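Side-chain contacts in alanine racemase 1 (Caldanaerobacter subterraneus subsp. tengcongensis MB4, PDB 4Y2W), which belongs to the alanine racemase family and forms a two-subunit assembly, each chain joining an eight-stranded parallel beta/alpha barrel to a mostly beta C-terminal domain: residues Lys40-Ala43 / Gly47-Tyr50; Tyr50-Leu55 / Asp61-Ala66; Phe54-Gly59 / Ile79-Leu84; Ser364-Ser367 / Pro371-Tyr374. The protein carries 1 engineered substitution. One frame throughout, in Å; residues are numbered along the deposited sequence.

Contact 1: Lys40-Ala43 / Gly47-Tyr50; sequences KGDA and GASY. With ALA (alanine), chain F.
Asp42 holds the segment Gly47-Tyr50 with both its backbone and its carboxylate. Its carbonyl O accepts the N-H of Gly47, 2.9 Å from O to N. Its OD1 accepts the N-H of Ala48, again with 2.9 Å between OD1 and N, in a nearly straight bond (168°) that arrives well above the carboxylate plane, 60° out of it. With CG anti to the backbone N (chi1 -161°), the carboxylate reaches across to Gly47 and lies alongside it, OD2 3.5 Å from Gly47 CA. Gly47 is the N-cap residue of helix 48-58, so OD1 satisfies an amide of the first turn, and the positive end of the helix dipole probably steadies the carboxylate. OD2 has a weak hydrogen bond to Tyr386 and a long, weak ion pair with Arg368 of the second subunit. The segment Lys40-Ala43 follows the C-terminal end of strand 34-38, the first of a TIM-type beta/alpha barrel; Gly41, Asp42 and Ala43 all have left-handed helical backbone angles. Ala43 adds van der Waals contact, its CB lying 3.8 Å from Gly47 O and 3.9 Å from Ala48 CA. Gly41 N is bonded to Glu70. Lys40 starts away from Gly47-Tyr50, and its end belongs to the alanine pocket: NZ lies 3.7 Å from O of the bound alanine and forms a salt bridge with Asp317 of the second subunit.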
# COMPACT_ATOMS: atom_id res chain seq x y z
N LYS A 40 -14.07 -3.75 -3.47
CA LYS A 40 -12.88 -3.44 -4.26
C LYS A 40 -11.72 -3.01 -3.38
O LYS A 40 -11.89 -2.77 -2.18
CB LYS A 40 -13.18 -2.37 -5.31
CG LYS A 40 -13.61 -1.01 -4.78
CD LYS A 40 -14.50 -0.31 -5.79
CE LYS A 40 -14.82 1.12 -5.41
NZ LYS A 40 -13.72 2.03 -5.83
N GLY A 41 -10.53 -2.92 -3.97
CA GLY A 41 -9.31 -2.65 -3.22
C GLY A 41 -9.12 -3.65 -2.10
O GLY A 41 -8.78 -3.27 -0.98
N ASP A 42 -9.34 -4.93 -2.40
CA ASP A 42 -9.19 -6.01 -1.42
C ASP A 42 -10.11 -5.79 -0.21
O ASP A 42 -9.69 -5.85 0.95
CB ASP A 42 -7.72 -6.14 -1.00
CG ASP A 42 -7.41 -7.48 -0.37
OD1 ASP A 42 -7.99 -8.49 -0.80
OD2 ASP A 42 -6.56 -7.54 0.55
N ALA A 43 -11.39 -5.53 -0.51
CA ALA A 43 -12.40 -5.25 0.51
C ALA A 43 -12.01 -4.05 1.36
O ALA A 43 -12.14 -4.08 2.59
CB ALA A 43 -12.65 -6.48 1.38
N GLY A 47 -9.24 -7.65 3.18
CA GLY A 47 -9.05 -8.98 2.59
C GLY A 47 -10.34 -9.47 1.94
O GLY A 47 -11.29 -9.81 2.63
N ALA A 48 -10.35 -9.51 0.62
CA ALA A 48 -11.55 -9.86 -0.14
C ALA A 48 -11.99 -11.30 0.10
O ALA A 48 -13.17 -11.56 0.29
CB ALA A 48 -11.32 -9.62 -1.63
N SER A 49 -11.04 -12.23 0.09
CA SER A 49 -11.34 -13.65 0.28
C SER A 49 -12.29 -13.87 1.44
O SER A 49 -13.40 -14.38 1.26
CB SER A 49 -10.06 -14.45 0.51
OG SER A 49 -9.29 -14.52 -0.68
N TYR A 50 -11.87 -13.47 2.64
CA TYR A 50 -12.66 -13.71 3.85
C TYR A 50 -13.94 -12.88 3.89
O TYR A 50 -15.00 -13.38 4.25
CB TYR A 50 -11.81 -13.48 5.11
CG TYR A 50 -11.07 -14.72 5.58
CD1 TYR A 50 -9.81 -15.04 5.09
CD2 TYR A 50 -11.65 -15.58 6.52
CE1 TYR A 50 -9.14 -16.17 5.52
CE2 TYR A 50 -10.99 -16.71 6.95
CZ TYR A 50 -9.74 -17.01 6.45
OH TYR A 50 -9.08 -18.13 6.88
N ALA F . -15.43 4.80 -2.84
CA ALA F . -15.60 4.88 -4.33
C ALA F . -14.57 5.82 -4.98
O ALA F . -14.26 5.68 -6.16
CB ALA F . -17.01 5.32 -4.67
OXT ALA F . -14.03 6.74 -4.36

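Contact 2: Tyr50-Leu55 / Asp61-Ala66; sequences YVAKFL and DYFGVA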
# COMPACT_ATOMS: atom_id res chain seq x y z
N TYR A 50 -11.87 -13.47 2.64
CA TYR A 50 -12.66 -13.71 3.85
C TYR A 50 -13.94 -12.88 3.89
O TYR A 50 -15.00 -13.38 4.25
CB TYR A 50 -11.81 -13.48 5.11
CG TYR A 50 -11.07 -14.72 5.58
CD1 TYR A 50 -9.81 -15.04 5.09
CD2 TYR A 50 -11.65 -15.58 6.52
CE1 TYR A 50 -9.14 -16.17 5.52
CE2 TYR A 50 -10.99 -16.71 6.95
CZ TYR A 50 -9.74 -17.01 6.45
OH TYR A 50 -9.08 -18.13 6.88
N VAL A 51 -13.84 -11.61 3.50
CA VAL A 51 -15.01 -10.72 3.48
C VAL A 51 -16.08 -11.22 2.51
O VAL A 51 -17.26 -11.23 2.84
CB VAL A 51 -14.61 -9.27 3.13
CG1 VAL A 51 -15.83 -8.40 2.84
CG2 VAL A 51 -13.79 -8.66 4.26
N ALA A 52 -15.65 -11.65 1.33
CA ALA A 52 -16.57 -12.20 0.33
C ALA A 52 -17.18 -13.51 0.83
O ALA A 52 -18.38 -13.74 0.68
CB ALA A 52 -15.86 -12.42 -0.99
N LYS A 53 -16.34 -14.36 1.41
CA LYS A 53 -16.79 -15.64 1.96
C LYS A 53 -17.93 -15.42 2.95
O LYS A 53 -18.97 -16.07 2.85
CB LYS A 53 -15.63 -16.38 2.65
CG LYS A 53 -15.94 -17.81 3.09
CD LYS A 53 -15.20 -18.19 4.36
CE LYS A 53 -15.60 -19.56 4.89
NZ LYS A 53 -14.71 -20.65 4.39
N PHE A 54 -17.75 -14.49 3.88
CA PHE A 54 -18.72 -14.27 4.95
C PHE A 54 -19.95 -13.47 4.53
O PHE A 54 -21.03 -13.64 5.10
CB PHE A 54 -18.04 -13.66 6.18
CG PHE A 54 -17.48 -14.69 7.12
CD1 PHE A 54 -16.35 -15.41 6.78
CD2 PHE A 54 -18.12 -14.98 8.32
CE1 PHE A 54 -15.84 -16.38 7.64
CE2 PHE A 54 -17.62 -15.95 9.18
CZ PHE A 54 -16.49 -16.65 8.83
N LEU A 55 -19.81 -12.60 3.53
CA LEU A 55 -20.97 -11.91 2.96
C LEU A 55 -21.80 -12.84 2.06
O LEU A 55 -23.02 -12.70 1.96
CB LEU A 55 -20.54 -10.66 2.18
CG LEU A 55 -20.01 -9.49 3.02
CD1 LEU A 55 -19.48 -8.39 2.12
CD2 LEU A 55 -21.07 -8.95 3.97
N ASP A 61 -26.53 -10.34 -2.76
CA ASP A 61 -27.05 -10.58 -4.12
C ASP A 61 -25.99 -10.45 -5.21
O ASP A 61 -26.05 -11.14 -6.22
CB ASP A 61 -28.21 -9.63 -4.42
CG ASP A 61 -29.38 -9.81 -3.47
OD1 ASP A 61 -29.84 -10.96 -3.32
OD2 ASP A 61 -29.83 -8.82 -2.87
N TYR A 62 -25.02 -9.56 -5.01
CA TYR A 62 -23.96 -9.31 -5.99
C TYR A 62 -22.70 -8.84 -5.27
O TYR A 62 -22.75 -8.42 -4.11
CB TYR A 62 -24.42 -8.24 -6.98
CG TYR A 62 -24.35 -8.64 -8.44
CD1 TYR A 62 -23.13 -8.75 -9.10
CD2 TYR A 62 -25.51 -8.88 -9.17
CE1 TYR A 62 -23.07 -9.11 -10.44
CE2 TYR A 62 -25.46 -9.23 -10.51
CZ TYR A 62 -24.24 -9.35 -11.14
OH TYR A 62 -24.18 -9.69 -12.47
N PHE A 63 -21.57 -8.91 -5.96
CA PHE A 63 -20.34 -8.25 -5.52
C PHE A 63 -19.86 -7.26 -6.56
O PHE A 63 -19.99 -7.50 -7.76
CB PHE A 63 -19.23 -9.27 -5.25
CG PHE A 63 -19.35 -9.97 -3.93
CD1 PHE A 63 -19.28 -9.25 -2.75
CD2 PHE A 63 -19.51 -11.34 -3.86
CE1 PHE A 63 -19.38 -9.89 -1.52
CE2 PHE A 63 -19.61 -11.99 -2.64
CZ PHE A 63 -19.55 -11.26 -1.47
N GLY A 64 -19.32 -6.14 -6.09
CA GLY A 64 -18.71 -5.15 -6.96
C GLY A 64 -17.21 -5.09 -6.72
O GLY A 64 -16.76 -5.03 -5.57
N VAL A 65 -16.44 -5.14 -7.81
CA VAL A 65 -14.99 -4.98 -7.75
C VAL A 65 -14.48 -4.08 -8.86
O VAL A 65 -15.16 -3.85 -9.86
CB VAL A 65 -14.26 -6.34 -7.82
CG1 VAL A 65 -14.52 -7.14 -6.56
CG2 VAL A 65 -14.67 -7.11 -9.07
N ALA A 66 -13.26 -3.58 -8.67
CA ALA A 66 -12.66 -2.60 -9.57
C ALA A 66 -12.03 -3.24 -10.80
O ALA A 66 -12.17 -2.71 -11.91
CB ALA A 66 -11.62 -1.79 -8.82
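The ring of Phe63 meets Ala52 and Leu55 with its outer end, joining helix 48-58 to strand 62-65, the second strand of the TIM-type barrel. The two backbones stay well apart, 8.0 Å between Ala52 CA and Phe63 CA, and the ring bridges the gap. CB of Phe63 already points toward the helix, and with CG anti to the carbonyl carbon (chi1 -80°) the ring carries on to place CZ against Ala52 and Leu55. Around CZ the packing is close: Leu55 CB lies near the ring plane, 3.8 Å from CZ, and Ala52 CB is 3.9 Å from the same atom. No hydrogen bond crosses, and the touching residues are all buried. Phe63 also rests on Ala37 of the first strand and on Thr81, while Leu74 of helix 68-76 packs against Ala52. Solvent is met on the helix at Lys53, which is exposed and points away from the strand; Phe54 also points away and is partly exposed, its ring meeting Tyr376. On the strand, Tyr62 alternates with Phe63 and turns into the barrel, where its OH bonds to Thr103 and Glu163. Within the tight part the Leu55 and Phe63 side chains cross obliquely, with Leu55 CD1 in the plane of the ring, at its edge and 3.9 Å from CE1; the backbone O of Ala52 approaches CZ at a slant, 3.5 Å away.

Contact 3: Phe54-Gly59 / Ile79-Leu84; sequences FLEKEG and IKTPIL
Glu56 extends almost straight from its helix, CG anti to the backbone N (chi1 -177°) and CD anti in turn (chi2 175°), an extended course that carries the carboxylate to the loop Ile79-Thr81. On the other side, the first torsion of Thr81 (chi1 -50°) sets OG1 beside its own backbone N, with the result that hydroxyl and amide face the same acceptor. That acceptor is Glu56 OE2, which takes three hydrogen bonds: from Lys80 N at 2.8 Å, from Thr81 N at 3.1 Å and from Thr81 OG1 at 3.2 Å. The donors come from different directions. Lys80 N arrives on the syn side, close to the carboxylate plane, Thr81 N on the anti side, and the hydroxyl from above the plane. Two consecutive amides and a hydroxyl probably help to fix the rotation of the carboxylate and to stabilise its charge. The other oxygen, OE1, rests against Ile79 CD1 at 3.7 Å. Lys80 brings its CB near OE2, but its chain leads away, and Lys80 NZ stays 6.5 Å from Glu56 OE2, without an ion pair. Just beyond, helix 48-58 ends at Gly59 in a Schellman motif whose two bonds from Gly59 N, to Leu55 O and Glu56 O, are weak. The contact thus ties the last turns of this helix to the loop between helix 68-76 and strand 83-85: Arg75 of helix 68-76 bonds the carbonyls of Ile79 and Thr81, Leu74 packs on Ile79, and the chain then runs on as the third barrel strand, paired with strand 62-65.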
# COMPACT_ATOMS: atom_id res chain seq x y z
N PHE A 54 -17.75 -14.49 3.88
CA PHE A 54 -18.72 -14.27 4.95
C PHE A 54 -19.95 -13.47 4.53
O PHE A 54 -21.03 -13.64 5.10
CB PHE A 54 -18.04 -13.66 6.18
CG PHE A 54 -17.48 -14.69 7.12
CD1 PHE A 54 -16.35 -15.41 6.78
CD2 PHE A 54 -18.12 -14.98 8.32
CE1 PHE A 54 -15.84 -16.38 7.64
CE2 PHE A 54 -17.62 -15.95 9.18
CZ PHE A 54 -16.49 -16.65 8.83
N LEU A 55 -19.81 -12.60 3.53
CA LEU A 55 -20.97 -11.91 2.96
C LEU A 55 -21.80 -12.84 2.06
O LEU A 55 -23.02 -12.70 1.96
CB LEU A 55 -20.54 -10.66 2.18
CG LEU A 55 -20.01 -9.49 3.02
CD1 LEU A 55 -19.48 -8.39 2.12
CD2 LEU A 55 -21.07 -8.95 3.97
N GLU A 56 -21.13 -13.81 1.43
CA GLU A 56 -21.83 -14.85 0.67
C GLU A 56 -22.70 -15.73 1.57
O GLU A 56 -23.80 -16.10 1.18
CB GLU A 56 -20.83 -15.71 -0.11
CG GLU A 56 -21.47 -16.77 -0.99
CD GLU A 56 -20.46 -17.53 -1.84
OE1 GLU A 56 -19.43 -17.97 -1.28
OE2 GLU A 56 -20.70 -17.69 -3.05
N LYS A 57 -22.20 -16.06 2.77
CA LYS A 57 -23.00 -16.79 3.77
C LYS A 57 -24.22 -15.96 4.18
O LYS A 57 -25.30 -16.49 4.39
CB LYS A 57 -22.18 -17.11 5.02
CG LYS A 57 -21.04 -18.11 4.85
CD LYS A 57 -20.24 -18.23 6.15
CE LYS A 57 -18.90 -18.92 5.97
NZ LYS A 57 -18.96 -20.40 6.09
N GLU A 58 -24.02 -14.64 4.30
CA GLU A 58 -25.06 -13.73 4.75
C GLU A 58 -26.16 -13.50 3.70
O GLU A 58 -27.21 -12.94 4.02
CB GLU A 58 -24.44 -12.39 5.17
CG GLU A 58 -25.22 -11.64 6.25
CD GLU A 58 -25.21 -12.36 7.59
OE1 GLU A 58 -26.21 -12.23 8.33
OE2 GLU A 58 -24.22 -13.06 7.90
N GLY A 59 -25.91 -13.92 2.46
CA GLY A 59 -26.94 -13.92 1.42
C GLY A 59 -26.93 -12.69 0.53
O GLY A 59 -27.99 -12.25 0.07
N ILE A 79 -15.98 -18.52 -4.73
CA ILE A 79 -17.11 -17.61 -4.57
C ILE A 79 -18.08 -17.81 -5.74
O ILE A 79 -17.70 -17.65 -6.90
CB ILE A 79 -16.65 -16.13 -4.49
CG1 ILE A 79 -15.74 -15.91 -3.28
CG2 ILE A 79 -17.85 -15.19 -4.44
CD1 ILE A 79 -16.43 -15.98 -1.93
N LYS A 80 -19.31 -18.19 -5.41
CA LYS A 80 -20.36 -18.47 -6.40
C LYS A 80 -21.17 -17.22 -6.75
O LYS A 80 -21.68 -17.09 -7.86
CB LYS A 80 -21.33 -19.53 -5.87
CG LYS A 80 -20.68 -20.85 -5.46
CD LYS A 80 -21.62 -21.68 -4.60
CE LYS A 80 -20.93 -22.89 -4.00
NZ LYS A 80 -20.47 -23.85 -5.04
N THR A 81 -21.29 -16.31 -5.77
CA THR A 81 -22.01 -15.05 -5.94
C THR A 81 -21.63 -14.36 -7.26
O THR A 81 -20.46 -14.37 -7.64
CB THR A 81 -21.69 -14.09 -4.77
OG1 THR A 81 -21.87 -14.77 -3.52
CG2 THR A 81 -22.59 -12.86 -4.79
N PRO A 82 -22.62 -13.77 -7.96
CA PRO A 82 -22.29 -13.00 -9.17
C PRO A 82 -21.38 -11.82 -8.87
O PRO A 82 -21.55 -11.17 -7.84
CB PRO A 82 -23.66 -12.51 -9.66
CG PRO A 82 -24.65 -13.44 -9.06
CD PRO A 82 -24.08 -13.83 -7.73
N ILE A 83 -20.43 -11.56 -9.76
CA ILE A 83 -19.45 -10.49 -9.58
C ILE A 83 -19.46 -9.54 -10.77
O ILE A 83 -19.51 -9.99 -11.92
CB ILE A 83 -18.02 -11.05 -9.43
CG1 ILE A 83 -17.95 -12.04 -8.27
CG2 ILE A 83 -17.01 -9.92 -9.25
CD1 ILE A 83 -16.81 -13.03 -8.39
N LEU A 84 -19.41 -8.24 -10.49
CA LEU A 84 -19.37 -7.21 -11.53
C LEU A 84 -18.04 -6.48 -11.51
O LEU A 84 -17.59 -6.03 -10.46
CB LEU A 84 -20.51 -6.19 -11.33
CG LEU A 84 -20.47 -4.93 -12.21
CD1 LEU A 84 -20.59 -5.28 -13.68
CD2 LEU A 84 -21.55 -3.96 -11.80

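Contact 4: Ser364-Ser367 / Pro371-Tyr374; sequences SRIS and PRVY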
# COMPACT_ATOMS: atom_id res chain seq x y z
N SER A 364 -6.98 1.79 2.27
CA SER A 364 -6.21 1.30 1.12
C SER A 364 -4.70 1.47 1.29
O SER A 364 -3.92 0.86 0.56
CB SER A 364 -6.67 2.01 -0.16
OG SER A 364 -6.24 3.36 -0.20
N ARG A 365 -4.30 2.29 2.25
CA ARG A 365 -2.89 2.54 2.53
C ARG A 365 -2.25 1.39 3.31
O ARG A 365 -1.03 1.24 3.31
CB ARG A 365 -2.76 3.84 3.34
CG ARG A 365 -1.78 4.85 2.77
CD ARG A 365 -2.25 5.40 1.43
NE ARG A 365 -1.98 6.83 1.30
CZ ARG A 365 -2.20 7.55 0.20
NH1 ARG A 365 -2.70 6.99 -0.91
NH2 ARG A 365 -1.92 8.85 0.21
N ILE A 366 -3.07 0.57 3.97
CA ILE A 366 -2.57 -0.53 4.80
C ILE A 366 -1.95 -1.61 3.91
O ILE A 366 -2.66 -2.34 3.22
CB ILE A 366 -3.68 -1.14 5.68
CG1 ILE A 366 -4.25 -0.08 6.63
CG2 ILE A 366 -3.14 -2.31 6.48
CD1 ILE A 366 -5.58 -0.46 7.25
N SER A 367 -0.63 -1.72 3.97
CA SER A 367 0.13 -2.39 2.92
C SER A 367 0.13 -3.91 3.02
O SER A 367 -0.37 -4.50 3.99
CB SER A 367 1.58 -1.90 2.91
OG SER A 367 2.37 -2.62 3.84
N PRO A 371 -0.28 -8.27 8.05
CA PRO A 371 -1.17 -9.42 7.96
C PRO A 371 -2.57 -9.09 8.46
O PRO A 371 -2.73 -8.21 9.31
CB PRO A 371 -0.50 -10.45 8.88
CG PRO A 371 0.22 -9.62 9.87
CD PRO A 371 0.74 -8.45 9.10
N ARG A 372 -3.57 -9.79 7.92
CA ARG A 372 -4.95 -9.64 8.35
C ARG A 372 -5.35 -10.83 9.20
O ARG A 372 -5.25 -11.97 8.76
CB ARG A 372 -5.89 -9.53 7.14
CG ARG A 372 -6.05 -8.12 6.59
CD ARG A 372 -4.77 -7.60 5.95
NE ARG A 372 -5.04 -6.40 5.16
CZ ARG A 372 -4.12 -5.70 4.50
NH1 ARG A 372 -2.85 -6.07 4.52
NH2 ARG A 372 -4.47 -4.63 3.81
N VAL A 373 -5.80 -10.55 10.43
CA VAL A 373 -6.30 -11.56 11.34
C VAL A 373 -7.82 -11.42 11.40
O VAL A 373 -8.33 -10.30 11.43
CB VAL A 373 -5.69 -11.39 12.75
CG1 VAL A 373 -6.17 -12.49 13.69
CG2 VAL A 373 -4.17 -11.39 12.67
N TYR A 374 -8.53 -12.55 11.41
CA TYR A 374 -9.99 -12.56 11.26
C TYR A 374 -10.73 -13.07 12.49
O TYR A 374 -10.36 -14.09 13.07
CB TYR A 374 -10.38 -13.38 10.02
CG TYR A 374 -9.93 -12.71 8.74
CD1 TYR A 374 -10.69 -11.70 8.16
CD2 TYR A 374 -8.73 -13.07 8.13
CE1 TYR A 374 -10.28 -11.08 7.00
CE2 TYR A 374 -8.32 -12.45 6.97
CZ TYR A 374 -9.09 -11.45 6.40
OH TYR A 374 -8.67 -10.84 5.25
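Arg372 reaches back from its strand to two consecutive backbone carbonyls, those of Ile366 and Ser367. The hydrogen bonds come first: NH2 donates to Ile366 O and NH1 to Ser367 O, each with 3.0 Å from nitrogen to oxygen. Both donors stand above the plane of the carbonyl they meet, by just over 40°, whereas Ser367 O lies near the plane of the guanidinium, at its edge. A bend at the second torsion (chi2 68°) turns the long chain toward this site. Further acceptors hold the group in place: NH1 also bonds Val370 O and NE bonds Gly45 O. Van der Waals contact comes from Ile366, whose CG2 lies over one face of the guanidinium, 3.7 Å above the plane and displaced toward the rim. The Ser367 side chain points away instead, and its OG bonds Ala288 O and Arg369 N. The Arg372 bonds span the short loop between helix 359-365 and strand 372-376. That strand runs between strands 10-14 and 379-384 in the mixed sheet of the C-terminal domain, which strand 10-14 joins from the start of the chain. Val11 packs against both Ile366 and Arg372, while Leu248 and Phe250 of strand 248-260 also pack on Ile366.

Overall arrangement
Contacts 1, 2 and 3 follow one another along helix 48-58, from its capped start to its Schellman end. Contacts 2 and 3 lie about 5 Å apart between centres and use the neighbouring barrel strands 62-65 and 83-85, Phe63 N and Pro82 O being 2.9 Å apart in a probable hydrogen bond. Contact 1 holds Lys40 of the alanine pocket and packs against contact 2 through Lys40 CB and Ala66 N, 3.6 Å apart. Contact 4 lies in the C-terminal domain, its centre about 10 Å from that of contact 1 and its Ser367 side chain about 13 Å from a bound alanine; the stacked rings of Tyr50 and Tyr374 connect the two domains. Contacts 1 and 4, and contact 2 through Ala66, reach the second subunit.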